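Local coordinates for La protein (Trypanosoma brucei, PDB 1S29), which probably binds RNA through its N-terminal La motif, a winged-helix domain that carries a conserved aromatic patch for this purpose, at residues Lys13-Val18 with Arg71-Leu76. Sequence-based numbering, arbitrary orientation.
Sequences KLQKQV and RPSEKL
Gln-15 and Ser-73 mark the nearest approach of the two backbones, their CA atoms 6.9 Å apart; one turn further along the helix, Val-18 lies across from Leu-76, with 8.7 Å between CA atoms. Residues 13-18 are a piece of helix 8-21, whereas 71-76 is the irregular link that leaves helix 63-70 and enters strand 76-78. No hydrogen bond joins the segments directly. Gln-15 suits a partly exposed place at the middle of the contact because its long aliphatic part can lie against the loop while its amide end can still donate a hydrogen bond: CG stands anti to the backbone N (chi1 -176°) and the chain runs on extended. OE1 reaches Pro-72 CB at 3.7 Å, and NE2 lies equally close to Ser-73 CA, both of them van der Waals contacts. The polar partner of NE2 is Glu-19 OE2, one helical turn on, which also hydrogen-bonds Ser-73 OG, so this one carboxylate oxygen, itself on helix 8-21, takes both the glutamine amide and the loop serine. In the winged-helix fold of the La motif, the contact ties the N-terminal helix to the connection between helix 63-70 and the small antiparallel sheet. Serine fits the bend, since its short hydroxyl can fold back on its own chain: Ser-73 OG accepts from Lys-75 N at 3.1 Å, making an ST turn, and more weakly from Leu-76 N. Deeper in, the contact is apolar. The branched Val-18 offers CG1 to Leu-76 CD1 at 3.5 Å, the two side chains meeting at a slant, and the leucine, long enough to span the wider backbone gap, also packs on Phe-22 and Ile-70.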
ATOM      1  N   LYS A  13      11.498  -0.541   3.603  1.00  9.75           N
ATOM      2  CA  LYS A  13      11.233  -1.951   3.349  1.00  9.23           C
ATOM      3  C   LYS A  13       9.741  -2.169   3.129  1.00  8.53           C
ATOM      4  O   LYS A  13       9.342  -2.914   2.235  1.00  9.57           O
ATOM      5  CB  LYS A  13      11.707  -2.805   4.527  1.00 10.05           C
ATOM      6  CG  LYS A  13      13.213  -2.927   4.628  1.00 14.33           C
ATOM      7  CD  LYS A  13      13.596  -3.891   5.742  1.00 16.68           C
ATOM      8  CE  LYS A  13      15.103  -4.085   5.822  1.00 20.46           C
ATOM      9  NZ  LYS A  13      15.830  -2.829   6.178  1.00 22.86           N
ATOM     10  N   LEU A  14       8.921  -1.518   3.951  1.00  7.47           N
ATOM     11  CA  LEU A  14       7.473  -1.641   3.837  1.00  7.68           C
ATOM     12  C   LEU A  14       6.987  -0.972   2.550  1.00  7.54           C
ATOM     13  O   LEU A  14       6.068  -1.457   1.896  1.00  7.18           O
ATOM     14  CB  LEU A  14       6.789  -1.003   5.047  1.00  7.08           C
ATOM     15  CG  LEU A  14       5.258  -0.969   5.021  1.00  7.73           C
ATOM     16  CD1 LEU A  14       4.707  -2.366   4.736  1.00 10.84           C
ATOM     17  CD2 LEU A  14       4.743  -0.450   6.349  1.00 10.01           C
ATOM     18  N   GLN A  15       7.618   0.143   2.200  1.00  6.43           N
ATOM     19  CA  GLN A  15       7.283   0.867   0.980  1.00  7.57           C
ATOM     20  C   GLN A  15       7.375  -0.098  -0.202  1.00  7.03           C
ATOM     21  O   GLN A  15       6.464  -0.184  -1.018  1.00  7.55           O
ATOM     22  CB  GLN A  15       8.269   2.030   0.769  1.00  7.81           C
ATOM     23  CG  GLN A  15       7.958   2.930  -0.430  1.00  9.97           C
ATOM     24  CD  GLN A  15       9.160   3.756  -0.865  1.00 10.46           C
ATOM     25  OE1 GLN A  15       9.824   4.396  -0.041  1.00 10.69           O
ATOM     26  NE2 GLN A  15       9.445   3.746  -2.168  1.00 10.39           N
ATOM     27  N   LYS A  16       8.480  -0.833  -0.282  1.00  7.63           N
ATOM     28  CA  LYS A  16       8.678  -1.773  -1.375  1.00  8.89           C
ATOM     29  C   LYS A  16       7.693  -2.937  -1.355  1.00  8.32           C
ATOM     30  O   LYS A  16       7.357  -3.474  -2.404  1.00  8.68           O
ATOM     31  CB  LYS A  16      10.113  -2.284  -1.360  1.00 11.23           C
ATOM     32  CG  LYS A  16      11.128  -1.185  -1.638  1.00 15.82           C
ATOM     33  CD  LYS A  16      12.539  -1.655  -1.372  1.00 19.67           C
ATOM     34  CE  LYS A  16      13.539  -0.533  -1.580  1.00 21.69           C
ATOM     35  NZ  LYS A  16      14.932  -0.997  -1.353  1.00 24.87           N
ATOM     36  N   GLN A  17       7.225  -3.316  -0.169  1.00  8.00           N
ATOM     37  CA  GLN A  17       6.256  -4.406  -0.067  1.00  7.80           C
ATOM     38  C   GLN A  17       4.908  -3.935  -0.613  1.00  7.69           C
ATOM     39  O   GLN A  17       4.197  -4.704  -1.257  1.00  8.29           O
ATOM     40  CB  GLN A  17       6.111  -4.870   1.386  1.00  9.57           C
ATOM     41  CG  GLN A  17       7.385  -5.470   1.973  1.00 12.55           C
ATOM     42  CD  GLN A  17       7.690  -6.863   1.435  1.00 14.54           C
ATOM     43  OE1 GLN A  17       7.714  -7.089   0.226  1.00 16.95           O
ATOM     44  NE2 GLN A  17       7.930  -7.805   2.342  1.00 16.33           N
ATOM     45  N   VAL A  18       4.550  -2.679  -0.347  1.00  7.40           N
ATOM     46  CA  VAL A  18       3.292  -2.141  -0.862  1.00  7.03           C
ATOM     47  C   VAL A  18       3.435  -2.000  -2.376  1.00  7.89           C
ATOM     48  O   VAL A  18       2.519  -2.331  -3.126  1.00  8.52           O
ATOM     49  CB  VAL A  18       2.945  -0.759  -0.233  1.00  6.29           C
ATOM     50  CG1 VAL A  18       1.677  -0.193  -0.880  1.00  6.75           C
ATOM     51  CG2 VAL A  18       2.732  -0.905   1.267  1.00  8.94           C
ATOM     52  N   ARG A  71       4.418   7.298   1.566  1.00 12.57           N
ATOM     53  CA  ARG A  71       4.620   8.640   1.025  1.00 13.48           C
ATOM     54  C   ARG A  71       5.765   8.869   0.032  1.00 13.25           C
ATOM     55  O   ARG A  71       5.551   9.442  -1.033  1.00 14.56           O
ATOM     56  CB  ARG A  71       4.722   9.678   2.154  1.00 15.24           C
ATOM     57  CG  ARG A  71       4.664  11.110   1.614  1.00 19.28           C
ATOM     58  CD  ARG A  71       4.754  12.184   2.690  1.00 21.20           C
ATOM     59  NE  ARG A  71       3.630  12.166   3.624  1.00 22.21           N
ATOM     60  CZ  ARG A  71       3.658  11.569   4.810  1.00 22.08           C
ATOM     61  NH1 ARG A  71       4.754  10.939   5.211  1.00 24.34           N
ATOM     62  NH2 ARG A  71       2.594  11.610   5.603  1.00 21.73           N
ATOM     63  N   PRO A  72       6.992   8.432   0.360  1.00 13.52           N
ATOM     64  CA  PRO A  72       8.142   8.622  -0.538  1.00 13.01           C
ATOM     65  C   PRO A  72       8.048   7.979  -1.919  1.00 12.93           C
ATOM     66  O   PRO A  72       8.783   8.353  -2.833  1.00 14.48           O
ATOM     67  CB  PRO A  72       9.302   8.026   0.260  1.00 13.14           C
ATOM     68  CG  PRO A  72       8.870   8.202   1.680  1.00 12.62           C
ATOM     69  CD  PRO A  72       7.422   7.812   1.623  1.00 12.67           C
ATOM     70  N   SER A  73       7.154   7.008  -2.068  1.00 11.71           N
ATOM     71  CA  SER A  73       7.015   6.290  -3.326  1.00 11.09           C
ATOM     72  C   SER A  73       6.661   7.147  -4.533  1.00 11.93           C
ATOM     73  O   SER A  73       5.903   8.110  -4.430  1.00 12.39           O
ATOM     74  CB  SER A  73       5.972   5.183  -3.183  1.00 10.40           C
ATOM     75  OG  SER A  73       5.874   4.450  -4.386  1.00 10.85           O
ATOM     76  N   GLU A  74       7.217   6.778  -5.681  1.00 13.12           N
ATOM     77  CA  GLU A  74       6.953   7.484  -6.926  1.00 16.09           C
ATOM     78  C   GLU A  74       6.033   6.616  -7.780  1.00 15.79           C
ATOM     79  O   GLU A  74       5.628   7.008  -8.874  1.00 18.49           O
ATOM     80  CB  GLU A  74       8.266   7.751  -7.671  1.00 18.71           C
ATOM     81  CG  GLU A  74       9.304   8.472  -6.817  1.00 24.82           C
ATOM     82  CD  GLU A  74      10.624   8.699  -7.535  1.00 28.47           C
ATOM     83  OE1 GLU A  74      11.268   7.710  -7.955  1.00 31.23           O
ATOM     84  OE2 GLU A  74      11.025   9.875  -7.672  1.00 30.64           O
ATOM     85  N   LYS A  75       5.698   5.434  -7.268  1.00 13.75           N
ATOM     86  CA  LYS A  75       4.835   4.502  -7.979  1.00 13.05           C
ATOM     87  C   LYS A  75       3.440   4.470  -7.375  1.00 11.75           C
ATOM     88  O   LYS A  75       2.509   3.925  -7.971  1.00 12.57           O
ATOM     89  CB  LYS A  75       5.423   3.087  -7.927  1.00 15.02           C
ATOM     90  CG  LYS A  75       6.814   2.962  -8.519  1.00 16.74           C
ATOM     91  CD  LYS A  75       7.329   1.539  -8.399  1.00 20.69           C
ATOM     92  CE  LYS A  75       8.693   1.379  -9.047  1.00 22.90           C
ATOM     93  NZ  LYS A  75       9.738   2.212  -8.381  1.00 25.21           N
ATOM     94  N   LEU A  76       3.302   5.045  -6.185  1.00 10.55           N
ATOM     95  CA  LEU A  76       2.020   5.068  -5.482  1.00 10.36           C
ATOM     96  C   LEU A  76       1.619   6.496  -5.145  1.00 10.71           C
ATOM     97  O   LEU A  76       2.474   7.372  -5.023  1.00 11.64           O
ATOM     98  CB  LEU A  76       2.125   4.266  -4.183  1.00 10.52           C
ATOM     99  CG  LEU A  76       2.565   2.803  -4.289  1.00  9.80           C
ATOM    100  CD1 LEU A  76       3.034   2.320  -2.928  1.00 11.78           C
ATOM    101  CD2 LEU A  76       1.415   1.938  -4.803  1.00 11.17           C
TER